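Local coordinates for high potential iron-sulfur protein (Rhodothermus marinus, PDB 3H31) that probably carries electrons in the aerobic respiratory chain by means of a bound [4Fe-4S] cluster, at residues A[11-14]-A[15-19]. Residues are numbered along the deposited sequence; the frame is centred on the assembly and turned at random.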
loop_
_atom_site.group_PDB
_atom_site.type_symbol
_atom_site.label_atom_id
_atom_site.label_comp_id
_atom_site.label_asym_id
_atom_site.label_seq_id
_atom_site.Cartn_x
_atom_site.Cartn_y
_atom_site.Cartn_z
ATOM N N LEU A 11 -13.733 3.620 -0.819
ATOM C CA LEU A 11 -13.743 2.293 -1.417
ATOM C C LEU A 11 -15.064 1.584 -1.098
ATOM O O LEU A 11 -15.678 1.804 -0.079
ATOM C CB LEU A 11 -12.600 1.449 -0.821
ATOM C CG LEU A 11 -11.199 2.027 -1.092
ATOM C CD1 LEU A 11 -10.180 1.030 -0.585
ATOM C CD2 LEU A 11 -10.936 2.434 -2.523
ATOM N N THR A 12 -15.419 0.713 -2.004
ATOM C CA THR A 12 -16.508 -0.213 -1.785
ATOM C C THR A 12 -16.143 -1.229 -0.702
ATOM O O THR A 12 -14.969 -1.500 -0.469
ATOM C CB THR A 12 -16.873 -0.982 -3.095
ATOM O OG1 THR A 12 -15.789 -1.850 -3.459
ATOM C CG2 THR A 12 -17.235 -0.063 -4.212
ATOM N N ALA A 13 -17.146 -1.825 -0.110
ATOM C CA ALA A 13 -16.877 -2.874 0.885
ATOM C C ALA A 13 -15.995 -3.953 0.300
ATOM O O ALA A 13 -15.066 -4.450 0.969
ATOM C CB ALA A 13 -18.162 -3.468 1.428
ATOM N N GLU A 14 -16.277 -4.377 -0.952
ATOM C CA GLU A 14 -15.487 -5.453 -1.533
ATOM C C GLU A 14 -14.039 -5.027 -1.738
ATOM O O GLU A 14 -13.144 -5.853 -1.613
ATOM C CB GLU A 14 -16.106 -5.922 -2.822
ATOM C CG GLU A 14 -17.356 -6.729 -2.649
ATOM C CD GLU A 14 -18.061 -7.146 -3.901
ATOM O OE1 GLU A 14 -17.375 -7.351 -4.911
ATOM O OE2 GLU A 14 -19.305 -7.434 -3.843
ATOM N N GLU A 15 -13.801 -3.794 -2.119
ATOM C CA GLU A 15 -12.416 -3.355 -2.274
ATOM C C GLU A 15 -11.670 -3.336 -0.933
ATOM O O GLU A 15 -10.494 -3.701 -0.845
ATOM C CB GLU A 15 -12.354 -1.986 -2.931
ATOM C CG GLU A 15 -12.725 -1.952 -4.388
ATOM C CD GLU A 15 -13.008 -0.561 -4.926
ATOM O OE1 GLU A 15 -13.891 0.123 -4.366
ATOM O OE2 GLU A 15 -12.440 -0.174 -5.966
ATOM N N ILE A 16 -12.378 -2.914 0.130
ATOM C CA ILE A 16 -11.793 -2.947 1.474
ATOM C C ILE A 16 -11.510 -4.386 1.860
ATOM O O ILE A 16 -10.439 -4.689 2.443
ATOM C CB ILE A 16 -12.713 -2.238 2.495
ATOM C CG1 ILE A 16 -12.898 -0.790 2.116
ATOM C CG2 ILE A 16 -12.125 -2.390 3.868
ATOM C CD1 ILE A 16 -13.982 -0.087 2.872
ATOM N N GLN A 17 -12.411 -5.292 1.570
ATOM C CA GLN A 17 -12.200 -6.702 1.880
ATOM C C GLN A 17 -10.960 -7.245 1.201
ATOM O O GLN A 17 -10.220 -8.031 1.810
ATOM C CB GLN A 17 -13.407 -7.533 1.460
ATOM C CG GLN A 17 -14.611 -7.302 2.304
ATOM C CD GLN A 17 -15.926 -7.763 1.746
ATOM O OE1 GLN A 17 -16.006 -8.503 0.747
ATOM N NE2 GLN A 17 -17.037 -7.328 2.253
ATOM N N MET A 18 -10.643 -6.841 -0.027
ATOM C CA MET A 18 -9.400 -7.306 -0.657
ATOM C C MET A 18 -8.200 -6.798 0.060
ATOM O O MET A 18 -7.274 -7.597 0.310
ATOM C CB MET A 18 -9.308 -6.926 -2.150
ATOM C CG MET A 18 -8.066 -7.571 -2.813
ATOM S SD MET A 18 -7.705 -7.281 -4.483
ATOM C CE MET A 18 -8.970 -8.228 -5.253
ATOM N N ARG A 19 -8.198 -5.522 0.393
ATOM C CA ARG A 19 -7.089 -4.927 1.126
ATOM C C ARG A 19 -6.858 -5.694 2.427
ATOM O O ARG A 19 -5.711 -6.022 2.763
ATOM C CB ARG A 19 -7.186 -3.434 1.592
ATOM C CG ARG A 19 -7.232 -2.426 0.490
ATOM C CD ARG A 19 -7.599 -1.044 0.948
ATOM N NE ARG A 19 -6.738 -0.408 1.949
ATOM C CZ ARG A 19 -5.927 0.665 1.749
ATOM N NH1 ARG A 19 -5.764 1.224 0.562
ATOM N NH2 ARG A 19 -5.274 1.160 2.781
#
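Thr12 and Glu15 close a capping box at the start of helix 13-21, in the cluster-binding HiPIP part of a longer protein. Glu15 N donates to Thr12 OG1 (3.1 Å). In the reverse direction Glu15 OE1 accepts from Thr12 N (2.9 Å), in a bond that is nearly straight (164°) and uses the anti lone pair of OE1. The Thr12 hydroxyl also donates to OE1, coming in from above the carboxylate plane, so one oxygen is gripped twice. With chi1 at 67°, OG1 sits between the backbone N and the carbonyl carbon of Thr12, within range of both partners. Backbone bonds continue the turn: Ile16 N to Thr12 O (3.0 Å) and Gln17 N to Ala13 O. Leu11, the residue before the cap, packs its CB on Ile16 CG1 (3.7 Å), and its CD1 meets Arg19 CD. In the conformer described, Arg19 NH1 bonds to the carbonyls of Pro59 and Lys57 and NH2 to that of Cys5, with the side chain about 7 Å from the iron-sulfur cluster. With Glu15 replaced by an alanine, both Thr12 N and its hydroxyl would probably lose the oxygen they share. The negative carboxylate at this N-terminus should also interact favourably with the helix dipole.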